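Local coordinates for protein imelysin (Bacteroides ovatus ATCC 8483, PDB 3OYV) that belongs to the imelysin-like proteins, probably takes part in bacterial iron uptake at the outer membrane, and may be a peptidase, at residues A103-T106 / E107-L110; S131-N134 / A135-S139; Q176-P179 / Q180-N184; M296-D299 / P300-S304. All coordinates share one frame; numbering follows the deposited sequence.

In the fold
All four interactions are local contacts within one largely helical chain, met in numerical order along the sequence. Interaction 1 opens helix 106-111, interaction 2 closes helix 121-137, and interaction 3 leads out of helix 158-177 into the loop before helix 189-214. Interaction 4, helix 298-303, lies in the second imelysin sequence range; the other three share the first. Interactions 1 and 3 have centres about 16 Å apart and touch, Leu110 O and Arg183 NE being 3.0 Å apart. Interactions 2 and 4, with centres about 23 Å apart, do not touch. Thus three mark helix ends in the first range, whereas interaction 4 lies beside a bound glycerol in the second.

Interaction 1 (A103-T106 / E107-L110)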
ATOM      1  N   ALA A 103      17.387 -20.803  -2.807  1.00 12.99           N
ATOM      2  CA  ALA A 103      17.649 -21.614  -3.999  1.00 14.54           C
ATOM      3  C   ALA A 103      18.974 -21.278  -4.695  1.00 15.29           C
ATOM      4  O   ALA A 103      19.311 -21.925  -5.696  1.00 17.15           O
ATOM      5  CB  ALA A 103      16.530 -21.470  -4.981  1.00 14.99           C
ATOM      6  N   GLY A 104      19.671 -20.261  -4.200  1.00 13.79           N
ATOM      7  CA  GLY A 104      20.952 -19.825  -4.757  1.00 13.11           C
ATOM      8  C   GLY A 104      20.799 -18.678  -5.742  1.00 13.13           C
ATOM      9  O   GLY A 104      21.809 -18.176  -6.265  1.00 14.16           O
ATOM     10  N   ASN A 105      19.555 -18.244  -6.008  1.00 12.49           N
ATOM     11  CA  ASN A 105      19.301 -17.109  -6.923  1.00 12.49           C
ATOM     12  C   ASN A 105      19.349 -15.805  -6.142  1.00 11.64           C
ATOM     13  O   ASN A 105      18.358 -15.053  -6.036  1.00 11.96           O
ATOM     14  CB  ASN A 105      17.972 -17.282  -7.632  1.00 14.07           C
ATOM     15  CG  ASN A 105      17.923 -18.558  -8.437  1.00 18.13           C
ATOM     16  OD1 ASN A 105      16.983 -19.371  -8.329  1.00 24.21           O
ATOM     17  ND2 ASN A 105      18.937 -18.753  -9.241  1.00 19.44           N
ATOM     18  N   THR A 106      20.515 -15.540  -5.573  1.00 11.34           N
ATOM     19  CA  THR A 106      20.645 -14.526  -4.552  1.00 11.69           C
ATOM     20  C   THR A 106      20.537 -13.116  -5.117  1.00 11.04           C
ATOM     21  O   THR A 106      20.047 -12.209  -4.448  1.00 12.84           O
ATOM     22  CB  THR A 106      21.942 -14.702  -3.771  1.00 11.38           C
ATOM     23  OG1 THR A 106      23.040 -14.623  -4.668  1.00 12.95           O
ATOM     24  CG2 THR A 106      21.996 -16.078  -3.050  1.00 13.11           C
ATOM     25  N   GLU A 107      21.067 -12.907  -6.312  1.00 12.03           N
ATOM     26  CA  GLU A 107      20.987 -11.566  -6.918  1.00 11.22           C
ATOM     27  C   GLU A 107      19.569 -11.274  -7.415  1.00 11.79           C
ATOM     28  O   GLU A 107      19.056 -10.159  -7.211  1.00 13.94           O
ATOM     29  CB  GLU A 107      22.047 -11.403  -7.992  1.00 11.89           C
ATOM     30  CG  GLU A 107      23.450 -11.486  -7.385  1.00 12.96           C
ATOM     31  CD  GLU A 107      23.790 -10.384  -6.406  1.00 15.95           C
ATOM     32  OE1 GLU A 107      23.501  -9.204  -6.717  1.00 18.20           O
ATOM     33  OE2 GLU A 107      24.355 -10.705  -5.346  1.00 18.72           O
ATOM     34  N   GLU A 108      18.904 -12.273  -7.994  1.00 11.97           N
ATOM     35  CA  GLU A 108      17.489 -12.117  -8.311  0.60 12.32           C
ATOM     36  C   GLU A 108      16.712 -11.765  -7.037  1.00 13.10           C
ATOM     37  O   GLU A 108      15.844 -10.899  -7.061  1.00 13.36           O
ATOM     38  CB  GLU A 108      16.936 -13.386  -8.944  0.60 14.01           C
ATOM     39  CG  GLU A 108      15.608 -13.174  -9.616  0.60 15.53           C
ATOM     40  CD  GLU A 108      15.017 -14.425 -10.217  0.60 21.21           C
ATOM     41  OE1 GLU A 108      15.739 -15.427 -10.334  0.60 21.39           O
ATOM     42  OE2 GLU A 108      13.817 -14.390 -10.569  0.60 24.95           O
ATOM     43  N   ALA A 109      17.021 -12.424  -5.927  1.00 11.18           N
ATOM     44  CA  ALA A 109      16.349 -12.177  -4.644  1.00 11.28           C
ATOM     45  C   ALA A 109      16.476 -10.723  -4.205  1.00 11.14           C
ATOM     46  O   ALA A 109      15.487 -10.075  -3.823  1.00 12.20           O
ATOM     47  CB  ALA A 109      16.907 -13.110  -3.553  1.00 12.09           C
ATOM     48  N   LEU A 110      17.703 -10.206  -4.243  1.00 11.00           N
ATOM     49  CA  LEU A 110      17.969  -8.857  -3.797  1.00 12.38           C
ATOM     50  C   LEU A 110      17.139  -7.837  -4.582  1.00 13.42           C
ATOM     51  O   LEU A 110      16.594  -6.874  -4.009  1.00 15.59           O
ATOM     52  CB  LEU A 110      19.465  -8.511  -3.893  1.00 12.96           C
ATOM     53  CG  LEU A 110      20.264  -8.675  -2.576  1.00 18.77           C
ATOM     54  CD1 LEU A 110      20.233 -10.061  -1.996  1.00 16.60           C
ATOM     55  CD2 LEU A 110      21.718  -8.198  -2.754  1.00 21.78           C
TER
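Asn105 O takes the N-H of Ala109 at 3.0 Å, the first of two backbone bonds that wind the opening turn of helix 106-111; the second runs from Leu110 N to Thr106 O at 3.1 Å. The turn follows a helix-to-helix joint: Gly104, at positive phi, ends helix 71-102 in a Schellman motif, and Asn105 is the centre of an inverse gamma turn closed by a weak bond from Thr106 N to Gly104 O. Although Asn105 holds the N-cap position, its side chain makes no capping bond. With CG anti to its own carbonyl carbon (chi1 -59°), the amide is swung back toward the preceding residues and away from the N-H groups of the first turn. Glu108 brings its CB to 3.6 Å from Asn105 O. Ala109 faces inward: its methyl CB sits 3.4 Å from Thr106 O and also packs on Leu100 and Tyr101 of helix 71-102. Leu110 O accepts a hydrogen bond from Arg183 NE, tying the turn to the loop after helix 158-177, while the Leu110 CD1 methyl lies 3.3 Å from Thr106 O.

Interaction 2 (S131-N134 / A135-S139)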
ATOM      1  N   SER A 131      -2.481  -1.967   8.812  1.00 10.47           N
ATOM      2  CA  SER A 131      -3.770  -1.884   8.122  1.00 10.12           C
ATOM      3  C   SER A 131      -4.778  -2.892   8.689  1.00 10.01           C
ATOM      4  O   SER A 131      -5.959  -2.564   8.931  1.00  9.97           O
ATOM      5  CB  SER A 131      -3.601  -2.071   6.618  1.00  9.10           C
ATOM      6  OG  SER A 131      -4.805  -1.763   5.920  1.00  8.85           O
ATOM      7  N   ILE A 132      -4.292  -4.099   8.956  1.00 10.78           N
ATOM      8  CA  ILE A 132      -5.130  -5.120   9.585  1.00 11.04           C
ATOM      9  C   ILE A 132      -5.541  -4.678  11.009  1.00  9.52           C
ATOM     10  O   ILE A 132      -6.720  -4.796  11.393  1.00 10.64           O
ATOM     11  CB  ILE A 132      -4.395  -6.483   9.679  1.00 11.64           C
ATOM     12  CG1 ILE A 132      -4.032  -6.984   8.287  1.00 12.35           C
ATOM     13  CG2 ILE A 132      -5.241  -7.495  10.458  1.00 12.99           C
ATOM     14  CD1 ILE A 132      -3.129  -8.247   8.327  1.00 12.83           C
ATOM     15  N   ARG A 133      -4.580  -4.185  11.779  1.00 10.05           N
ATOM     16  CA  ARG A 133      -4.888  -3.643  13.089  1.00 10.56           C
ATOM     17  C   ARG A 133      -6.001  -2.609  13.008  1.00 10.44           C
ATOM     18  O   ARG A 133      -6.971  -2.674  13.758  1.00 11.51           O
ATOM     19  CB  ARG A 133      -3.650  -3.024  13.703  1.00 11.32           C
ATOM     20  CG  ARG A 133      -3.893  -2.523  15.120  1.00 13.99           C
ATOM     21  CD  ARG A 133      -2.902  -1.460  15.492  1.00 16.87           C
ATOM     22  NE  ARG A 133      -2.970  -0.297  14.606  1.00 15.81           N
ATOM     23  CZ  ARG A 133      -2.154   0.732  14.681  1.00 19.37           C
ATOM     24  NH1 ARG A 133      -1.195   0.755  15.620  1.00 25.55           N
ATOM     25  NH2 ARG A 133      -2.270   1.747  13.831  1.00 20.72           N
ATOM     26  N   ASN A 134      -5.850  -1.643  12.108  1.00 10.87           N
ATOM     27  CA  ASN A 134      -6.860  -0.597  11.968  1.00 11.06           C
ATOM     28  C   ASN A 134      -8.227  -1.156  11.645  1.00 10.40           C
ATOM     29  O   ASN A 134      -9.233  -0.740  12.226  1.00 10.59           O
ATOM     30  CB  ASN A 134      -6.435   0.417  10.920  1.00 10.90           C
ATOM     31  CG  ASN A 134      -5.216   1.228  11.331  1.00  9.72           C
ATOM     32  OD1 ASN A 134      -4.721   1.123  12.472  1.00 10.58           O
ATOM     33  ND2 ASN A 134      -4.713   2.045  10.413  1.00 10.57           N
ATOM     34  N   ALA A 135      -8.288  -2.114  10.731  1.00  9.57           N
ATOM     35  CA  ALA A 135      -9.555  -2.735  10.354  1.00  9.93           C
ATOM     36  C   ALA A 135     -10.199  -3.410  11.557  1.00 10.00           C
ATOM     37  O   ALA A 135     -11.404  -3.288  11.753  1.00 10.74           O
ATOM     38  CB  ALA A 135      -9.374  -3.771   9.210  1.00 11.24           C
ATOM     39  N   TYR A 136      -9.406  -4.143  12.327  1.00 10.81           N
ATOM     40  CA  TYR A 136      -9.911  -4.922  13.460  1.00 10.91           C
ATOM     41  C   TYR A 136     -10.337  -4.029  14.642  1.00 10.65           C
ATOM     42  O   TYR A 136     -11.303  -4.340  15.353  1.00 11.03           O
ATOM     43  CB  TYR A 136      -8.861  -5.970  13.865  1.00 11.19           C
ATOM     44  CG  TYR A 136      -9.370  -6.972  14.887  1.00 10.68           C
ATOM     45  CD1 TYR A 136     -10.410  -7.835  14.567  1.00 13.21           C
ATOM     46  CD2 TYR A 136      -8.771  -7.071  16.143  1.00 11.62           C
ATOM     47  CE1 TYR A 136     -10.885  -8.773  15.499  1.00 12.59           C
ATOM     48  CE2 TYR A 136      -9.247  -7.991  17.076  1.00 13.54           C
ATOM     49  CZ  TYR A 136     -10.289  -8.824  16.757  1.00 12.51           C
ATOM     50  OH  TYR A 136     -10.810  -9.719  17.679  1.00 15.21           O
ATOM     51  N   TYR A 137      -9.611  -2.930  14.813  1.00 11.29           N
ATOM     52  CA  TYR A 137      -9.818  -1.996  15.942  1.00 12.18           C
ATOM     53  C   TYR A 137     -10.828  -0.883  15.639  1.00 12.26           C
ATOM     54  O   TYR A 137     -11.275  -0.176  16.549  1.00 12.98           O
ATOM     55  CB  TYR A 137      -8.503  -1.344  16.334  1.00 12.87           C
ATOM     56  CG  TYR A 137      -7.490  -2.184  17.112  1.00 13.47           C
ATOM     57  CD1 TYR A 137      -7.598  -3.556  17.223  1.00 15.87           C
ATOM     58  CD2 TYR A 137      -6.395  -1.575  17.736  1.00 13.53           C
ATOM     59  CE1 TYR A 137      -6.635  -4.291  17.968  1.00 16.31           C
ATOM     60  CE2 TYR A 137      -5.471  -2.294  18.478  1.00 13.88           C
ATOM     61  CZ  TYR A 137      -5.573  -3.658  18.576  1.00 14.71           C
ATOM     62  OH  TYR A 137      -4.632  -4.394  19.299  1.00 16.79           O
ATOM     63  N   GLY A 138     -11.194  -0.714  14.368  1.00 11.37           N
ATOM     64  CA  GLY A 138     -12.087   0.382  13.977  1.00 11.03           C
ATOM     65  C   GLY A 138     -11.525   1.756  14.216  1.00 12.53           C
ATOM     66  O   GLY A 138     -12.241   2.678  14.590  1.00 13.99           O
ATOM     67  N   SER A 139     -10.219   1.898  14.029  1.00 11.41           N
ATOM     68  CA  SER A 139      -9.563   3.175  14.254  1.00 13.39           C
ATOM     69  C   SER A 139      -8.232   3.255  13.520  1.00 11.68           C
ATOM     70  O   SER A 139      -7.741   2.251  12.987  1.00 11.65           O
ATOM     71  CB  SER A 139      -9.298   3.359  15.743  1.00 16.13           C
ATOM     72  OG  SER A 139      -8.199   2.521  16.151  1.00 17.16           O
TER
HETATM   73  O   HOH W   1      -5.719   1.369  15.113  1.00 13.31           O
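Arg133 leans along the last turn of helix 121-137 against Tyr137, four residues on. Its CB points away from the following segment, but with CG anti to the backbone N (chi1 -176°) the torsion sets CG over one face of the tyrosine ring. CG makes a CH-pi contact, 3.8 Å from the ring centroid and 16° off the ring normal; CD lies beyond the rim, 4.0 Å from Tyr137 CE2. At chi3 the chain bends, turning the guanidinium to the neighbouring Asn134, its plane 23° from that of the ring. There NE and NH2 grip one oxygen side-on: NE lies 3.1 Å and NH2 2.9 Å from Asn134 OD1, and only the NH2 bond uses a lone pair in the carbonyl plane. A water adds a third hydrogen to Asn134 OD1 at 2.8 Å and donates to Ser139 OG, which is also hydrogen-bonded to Asn143 O. The buried Asn134 thus joins the arginine to the residues after the helix. Its backbone oxygen receives weak bonds from both Gly138 N and Ser139 N, with Gly138 at positive phi: a glycine-terminated helix C-terminus, flanked by an i to i+4 Arg-Tyr pair.

Interaction 3 (Q176-P179 / Q180-N184)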
ATOM      1  N   GLN A 176       9.556  -5.932  11.972  1.00 13.77           N
ATOM      2  CA  GLN A 176      10.488  -4.929  12.479  1.00 13.74           C
ATOM      3  C   GLN A 176      11.796  -5.512  13.002  1.00 15.39           C
ATOM      4  O   GLN A 176      12.820  -4.849  12.953  1.00 16.76           O
ATOM      5  CB  GLN A 176       9.825  -4.069  13.569  1.00 14.46           C
ATOM      6  CG  GLN A 176       8.769  -3.125  12.996  1.00 14.16           C
ATOM      7  CD  GLN A 176       9.395  -1.983  12.256  1.00 14.92           C
ATOM      8  OE1 GLN A 176      10.202  -1.231  12.812  1.00 16.73           O
ATOM      9  NE2 GLN A 176       9.094  -1.872  10.965  1.00 14.66           N
ATOM     10  N   ASP A 177      11.724  -6.741  13.489  0.60 14.06           N
ATOM     11  CA  ASP A 177      12.917  -7.403  13.989  0.60 16.03           C
ATOM     12  C   ASP A 177      13.918  -7.768  12.906  0.60 15.19           C
ATOM     13  O   ASP A 177      15.128  -7.934  13.230  0.60 13.82           O
ATOM     14  CB  ASP A 177      12.566  -8.645  14.816  0.60 15.50           C
ATOM     15  CG  ASP A 177      12.173  -8.297  16.240  0.60 15.60           C
ATOM     16  OD1 ASP A 177      12.489  -7.185  16.685  0.60 13.30           O
ATOM     17  OD2 ASP A 177      11.559  -9.148  16.910  0.60 16.98           O
ATOM     18  N   ILE A 178      13.452  -7.878  11.652  1.00 15.89           N
ATOM     19  CA  ILE A 178      14.383  -8.175  10.566  1.00 14.99           C
ATOM     20  C   ILE A 178      15.439  -7.087  10.600  1.00 15.29           C
ATOM     21  O   ILE A 178      15.117  -5.902  10.701  1.00 15.99           O
ATOM     22  CB  ILE A 178      13.685  -8.184   9.194  1.00 13.23           C
ATOM     23  CG1 ILE A 178      12.626  -9.287   9.091  1.00 15.73           C
ATOM     24  CG2 ILE A 178      14.749  -8.311   8.063  1.00 14.89           C
ATOM     25  CD1 ILE A 178      11.722  -9.238   7.838  1.00 15.09           C
ATOM     26  N   PRO A 179      16.741  -7.452  10.539  1.00 16.29           N
ATOM     27  CA  PRO A 179      17.726  -6.379  10.554  1.00 16.02           C
ATOM     28  C   PRO A 179      17.571  -5.444   9.336  1.00 14.35           C
ATOM     29  O   PRO A 179      17.325  -5.898   8.217  1.00 15.43           O
ATOM     30  CB  PRO A 179      19.091  -7.127  10.536  1.00 16.76           C
ATOM     31  CG  PRO A 179      18.777  -8.471  11.067  1.00 18.08           C
ATOM     32  CD  PRO A 179      17.366  -8.789  10.623  1.00 16.53           C
ATOM     33  N   GLN A 180      17.697  -4.158   9.585  1.00 15.93           N
ATOM     34  CA  GLN A 180      17.577  -3.153   8.538  1.00 15.38           C
ATOM     35  C   GLN A 180      18.837  -3.134   7.683  1.00 15.45           C
ATOM     36  O   GLN A 180      19.931  -3.066   8.220  1.00 16.71           O
ATOM     37  CB  GLN A 180      17.346  -1.771   9.182  1.00 16.88           C
ATOM     38  CG  GLN A 180      17.440  -0.560   8.270  1.00 16.69           C
ATOM     39  CD  GLN A 180      16.299  -0.431   7.290  1.00 14.01           C
ATOM     40  OE1 GLN A 180      15.412  -1.301   7.210  1.00 14.43           O
ATOM     41  NE2 GLN A 180      16.282   0.686   6.567  1.00 17.97           N
ATOM     42  N   PRO A 181      18.700  -3.163   6.343  1.00 13.55           N
ATOM     43  CA  PRO A 181      17.490  -3.347   5.560  1.00 11.69           C
ATOM     44  C   PRO A 181      17.238  -4.814   5.270  1.00 11.16           C
ATOM     45  O   PRO A 181      18.167  -5.602   5.139  1.00 12.79           O
ATOM     46  CB  PRO A 181      17.838  -2.602   4.269  1.00 12.46           C
ATOM     47  CG  PRO A 181      19.335  -2.873   4.114  1.00 12.07           C
ATOM     48  CD  PRO A 181      19.877  -2.853   5.491  1.00 13.01           C
ATOM     49  N   PHE A 182      15.986  -5.162   5.091  1.00 11.44           N
ATOM     50  CA  PHE A 182      15.612  -6.535   4.752  1.00 11.73           C
ATOM     51  C   PHE A 182      16.398  -7.011   3.537  1.00 12.16           C
ATOM     52  O   PHE A 182      16.845  -8.154   3.500  1.00 12.06           O
ATOM     53  CB  PHE A 182      14.086  -6.631   4.526  1.00 11.58           C
ATOM     54  CG  PHE A 182      13.615  -7.888   3.873  1.00 10.92           C
ATOM     55  CD1 PHE A 182      14.001  -9.147   4.319  1.00 12.70           C
ATOM     56  CD2 PHE A 182      12.698  -7.808   2.824  1.00 10.16           C
ATOM     57  CE1 PHE A 182      13.512 -10.276   3.683  1.00 11.69           C
ATOM     58  CE2 PHE A 182      12.214  -8.924   2.196  1.00 12.31           C
ATOM     59  CZ  PHE A 182      12.626 -10.177   2.618  1.00 12.33           C
ATOM     60  N   ARG A 183      16.578  -6.166   2.530  1.00 11.77           N
ATOM     61  CA  ARG A 183      17.248  -6.618   1.318  0.60 12.70           C
ATOM     62  C   ARG A 183      18.653  -7.171   1.565  1.00 13.37           C
ATOM     63  O   ARG A 183      19.109  -8.007   0.793  1.00 13.87           O
ATOM     64  CB  ARG A 183      17.283  -5.497   0.282  0.60 14.17           C
ATOM     65  CG  ARG A 183      17.967  -5.888  -1.011  0.60 17.58           C
ATOM     66  CD  ARG A 183      18.140  -4.702  -1.850  0.60 18.46           C
ATOM     67  NE  ARG A 183      18.709  -4.963  -3.164  0.60 16.31           N
ATOM     68  CZ  ARG A 183      19.969  -4.700  -3.528  0.60 17.46           C
ATOM     69  NH1 ARG A 183      20.867  -4.257  -2.671  0.60 16.75           N
ATOM     70  NH2 ARG A 183      20.348  -4.932  -4.777  0.60 17.83           N
ATOM     71  N   ASN A 184      19.319  -6.723   2.628  1.00 12.60           N
ATOM     72  CA  ASN A 184      20.670  -7.222   2.959  1.00 14.03           C
ATOM     73  C   ASN A 184      20.672  -8.352   3.975  1.00 13.13           C
ATOM     74  O   ASN A 184      21.745  -8.818   4.383  1.00 15.31           O
ATOM     75  CB  ASN A 184      21.584  -6.099   3.482  1.00 16.08           C
ATOM     76  CG  ASN A 184      21.965  -5.099   2.413  1.00 17.81           C
ATOM     77  OD1 ASN A 184      21.767  -5.349   1.250  1.00 18.50           O
ATOM     78  ND2 ASN A 184      22.508  -3.942   2.824  1.00 20.41           N
TER
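From Ile178 to Gln180 the backbone runs extended, with phi and psi near those of polyproline II, then turns through a cis peptide before Pro181 into a 3-10 segment, which brings the CA atoms of Ile178 and Phe182 to 6.2 Å. No hydrogen bond links the two halves; the side-chain contact between them is apolar. The CG2 branch of Ile178, placed opposite the backbone N, does the touching: it lies 3.9 Å from Phe182 CD1 and equally near the phenylalanine CA, approaching the ring obliquely. Farther out, Ile178 CD1 is 4.2 Å from the same CD1 of Phe182. The segments make up a proline-rich connection from helix 158-177 toward helix 189-214, and both apolar side chains pack on that second helix, Ile178 on Ala194 and Phe182 on Thr191. Phe182 also meets Tyr125 of helix 121-137. Gln180 bends at chi2 (71°), its amide spanning two partners, with NE2 bonded to Trp119 O and OE1 to Arg122 NH1. Past the cis proline, Asn184 N bonds back to Pro181 O at 3.0 Å, closing the 3-10 turn. Arg183 makes cation-pi contacts with Trp116 and Tyr111.

Interaction 4 (M296-D299 / P300-S304); sequences MGLD and PNMDS. With GOL (glycerol), chain D.
Asp299 and Asp303, one helical turn apart, both come close to one glycerol hydroxyl: O3 of the ligand lies 2.5 Å from Asp299 OD1, a very short distance, and 2.8 Å from Asp303 OD2. Both side chains have CG opposite the backbone N (chi1 179° and -162°), which sends the two carboxylates out on the same flank of helix 298-303. Their facing oxygens, Asp299 OD1 and Asp303 OD2, are still 4.5 Å apart, with the hydroxyl between them. Beneath, the backbone makes a short helix whose N-cap is Gly297 at positive phi. Asn301 N bonds to Gly297 O at 2.9 Å, and the Pro300 ring, which has no N-H to offer, fits the first turn with CG 3.3 Å from that same Gly297 O. On another flank Leu298 and Met302, a selenomethionine, lie side by side and point the same way, SE of Met302 being 3.9 Å from Leu298 CD1 in one of its two conformers; Met302 also packs on Ala39 and Trp282. Asp303 is held by a salt bridge from its OD1 to Arg279 and lies against His345, the histidine of the GxHxxE signature of imelysin-like proteins, so the site probably borders the family's conserved pocket. The glycerol, likely from the crystallisation liquor, also bonds Glu286, and an unidentified ligand lies close to Asp303. With Arg279 bound to one of the two aspartates, their mutual repulsion is probably eased, and the flank between them can take up a hydroxyl.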
HETATM    1  N   MSE A 296     -10.723  -1.804 -12.390  1.00 18.35           N
HETATM    2  CA  MSE A 296     -10.223  -1.006 -13.509  0.60 19.34           C
HETATM    3  C   MSE A 296      -8.708  -0.833 -13.435  1.00 17.27           C
HETATM    4  O   MSE A 296      -8.165   0.130 -13.945  1.00 18.61           O
HETATM    5  CB  MSE A 296     -10.909   0.362 -13.547  0.60 21.20           C
HETATM    6  CG  MSE A 296     -12.428   0.319 -13.381  0.60 28.27           C
HETATM    7 SE   MSE A 296     -13.325   1.939 -13.996  0.60 43.12          SE
HETATM    8  CE  MSE A 296     -13.110   3.135 -12.473  0.60 41.41           C
ATOM      9  N   GLY A 297      -8.024  -1.790 -12.833  1.00 17.46           N
ATOM     10  CA  GLY A 297      -6.562  -1.759 -12.719  1.00 15.66           C
ATOM     11  C   GLY A 297      -6.004  -0.627 -11.859  1.00 15.16           C
ATOM     12  O   GLY A 297      -4.823  -0.305 -11.949  1.00 15.89           O
ATOM     13  N   LEU A 298      -6.817  -0.075 -10.968  1.00 14.85           N
ATOM     14  CA  LEU A 298      -6.358   1.049 -10.153  1.00 13.40           C
ATOM     15  C   LEU A 298      -5.142   0.705  -9.287  1.00 12.89           C
ATOM     16  O   LEU A 298      -4.182   1.484  -9.237  1.00 13.37           O
ATOM     17  CB  LEU A 298      -7.536   1.605  -9.365  1.00 13.70           C
ATOM     18  CG  LEU A 298      -7.317   2.960  -8.687  1.00 13.84           C
ATOM     19  CD1 LEU A 298      -6.618   4.006  -9.598  1.00 17.82           C
ATOM     20  CD2 LEU A 298      -8.619   3.501  -8.106  1.00 15.11           C
ATOM     21  N   ASP A 299      -5.192  -0.432  -8.597  1.00 13.44           N
ATOM     22  CA  ASP A 299      -4.083  -0.831  -7.726  1.00 12.61           C
ATOM     23  C   ASP A 299      -2.784  -0.974  -8.543  1.00 12.09           C
ATOM     24  O   ASP A 299      -1.785  -0.337  -8.219  1.00 13.10           O
ATOM     25  CB  ASP A 299      -4.466  -2.115  -6.983  1.00 14.08           C
ATOM     26  CG  ASP A 299      -3.398  -2.643  -6.075  1.00 17.58           C
ATOM     27  OD1 ASP A 299      -2.487  -1.957  -5.614  1.00 19.25           O
ATOM     28  OD2 ASP A 299      -3.531  -3.820  -5.681  1.00 27.53           O
ATOM     29  N   PRO A 300      -2.793  -1.749  -9.636  1.00 12.76           N
ATOM     30  CA  PRO A 300      -1.554  -1.810 -10.402  1.00 13.86           C
ATOM     31  C   PRO A 300      -1.137  -0.495 -11.090  1.00 11.92           C
ATOM     32  O   PRO A 300       0.052  -0.306 -11.395  1.00 12.33           O
ATOM     33  CB  PRO A 300      -1.803  -2.949 -11.418  1.00 15.38           C
ATOM     34  CG  PRO A 300      -3.241  -3.155 -11.437  1.00 17.63           C
ATOM     35  CD  PRO A 300      -3.753  -2.785 -10.066  1.00 12.98           C
ATOM     36  N   ASN A 301      -2.089   0.398 -11.292  1.00 11.61           N
ATOM     37  CA  ASN A 301      -1.739   1.744 -11.785  1.00 11.12           C
ATOM     38  C   ASN A 301      -1.061   2.614 -10.731  1.00 11.60           C
ATOM     39  O   ASN A 301      -0.348   3.549 -11.079  1.00 12.21           O
ATOM     40  CB  ASN A 301      -2.988   2.438 -12.328  1.00 12.00           C
ATOM     41  CG  ASN A 301      -3.243   2.126 -13.768  1.00 14.88           C
ATOM     42  OD1 ASN A 301      -2.443   1.477 -14.412  1.00 19.87           O
ATOM     43  ND2 ASN A 301      -4.376   2.604 -14.296  1.00 19.64           N
HETATM   44  N   MSE A 302      -1.296   2.292  -9.473  1.00 10.72           N
HETATM   45  CA  MSE A 302      -0.728   3.053  -8.359  0.70 10.39           C
HETATM   46  C   MSE A 302       0.508   2.430  -7.726  1.00 10.21           C
HETATM   47  O   MSE A 302       1.300   3.130  -7.085  1.00 10.59           O
HETATM   48  CB  MSE A 302      -1.797   3.248  -7.313  0.70 10.24           C
HETATM   49  CG  MSE A 302      -2.919   4.113  -7.850  0.70 10.13           C
HETATM   50 SE   MSE A 302      -4.287   4.495  -6.488  0.70 12.08          SE
HETATM   51  CE  MSE A 302      -3.359   5.665  -5.327  0.70 15.94           C
ATOM     52  N   ASP A 303       0.665   1.110  -7.866  1.00 10.47           N
ATOM     53  CA  ASP A 303       1.601   0.401  -6.998  1.00 10.54           C
ATOM     54  C   ASP A 303       2.147  -0.899  -7.561  1.00 11.10           C
ATOM     55  O   ASP A 303       2.343  -1.850  -6.821  1.00 11.49           O
ATOM     56  CB  ASP A 303       0.913   0.109  -5.651  1.00 12.19           C
ATOM     57  CG  ASP A 303       1.893  -0.233  -4.535  1.00 12.03           C
ATOM     58  OD1 ASP A 303       2.980   0.389  -4.452  1.00 12.25           O
ATOM     59  OD2 ASP A 303       1.536  -1.120  -3.722  1.00 13.90           O
ATOM     60  N   SER A 304       2.445  -0.959  -8.858  1.00 10.94           N
ATOM     61  CA  SER A 304       3.001  -2.178  -9.385  1.00 10.61           C
ATOM     62  C   SER A 304       4.376  -2.444  -8.841  1.00 10.92           C
ATOM     63  O   SER A 304       5.168  -1.526  -8.611  1.00 11.06           O
ATOM     64  CB  SER A 304       3.106  -2.158 -10.921  1.00 11.43           C
ATOM     65  OG  SER A 304       1.843  -2.315 -11.519  1.00 14.15           O
TER
HETATM   66  C1  GOL D 387      -0.434  -5.889  -2.140  1.00 29.99           C
HETATM   67  O1  GOL D 387      -1.229  -6.845  -2.796  1.00 35.78           O
HETATM   68  C2  GOL D 387       0.111  -4.911  -3.179  1.00 26.99           C
HETATM   69  O2  GOL D 387       1.339  -4.365  -2.722  1.00 25.76           O
HETATM   70  C3  GOL D 387      -0.942  -3.837  -3.497  1.00 25.62           C
HETATM   71  O3  GOL D 387      -0.484  -2.890  -4.447  1.00 19.68           O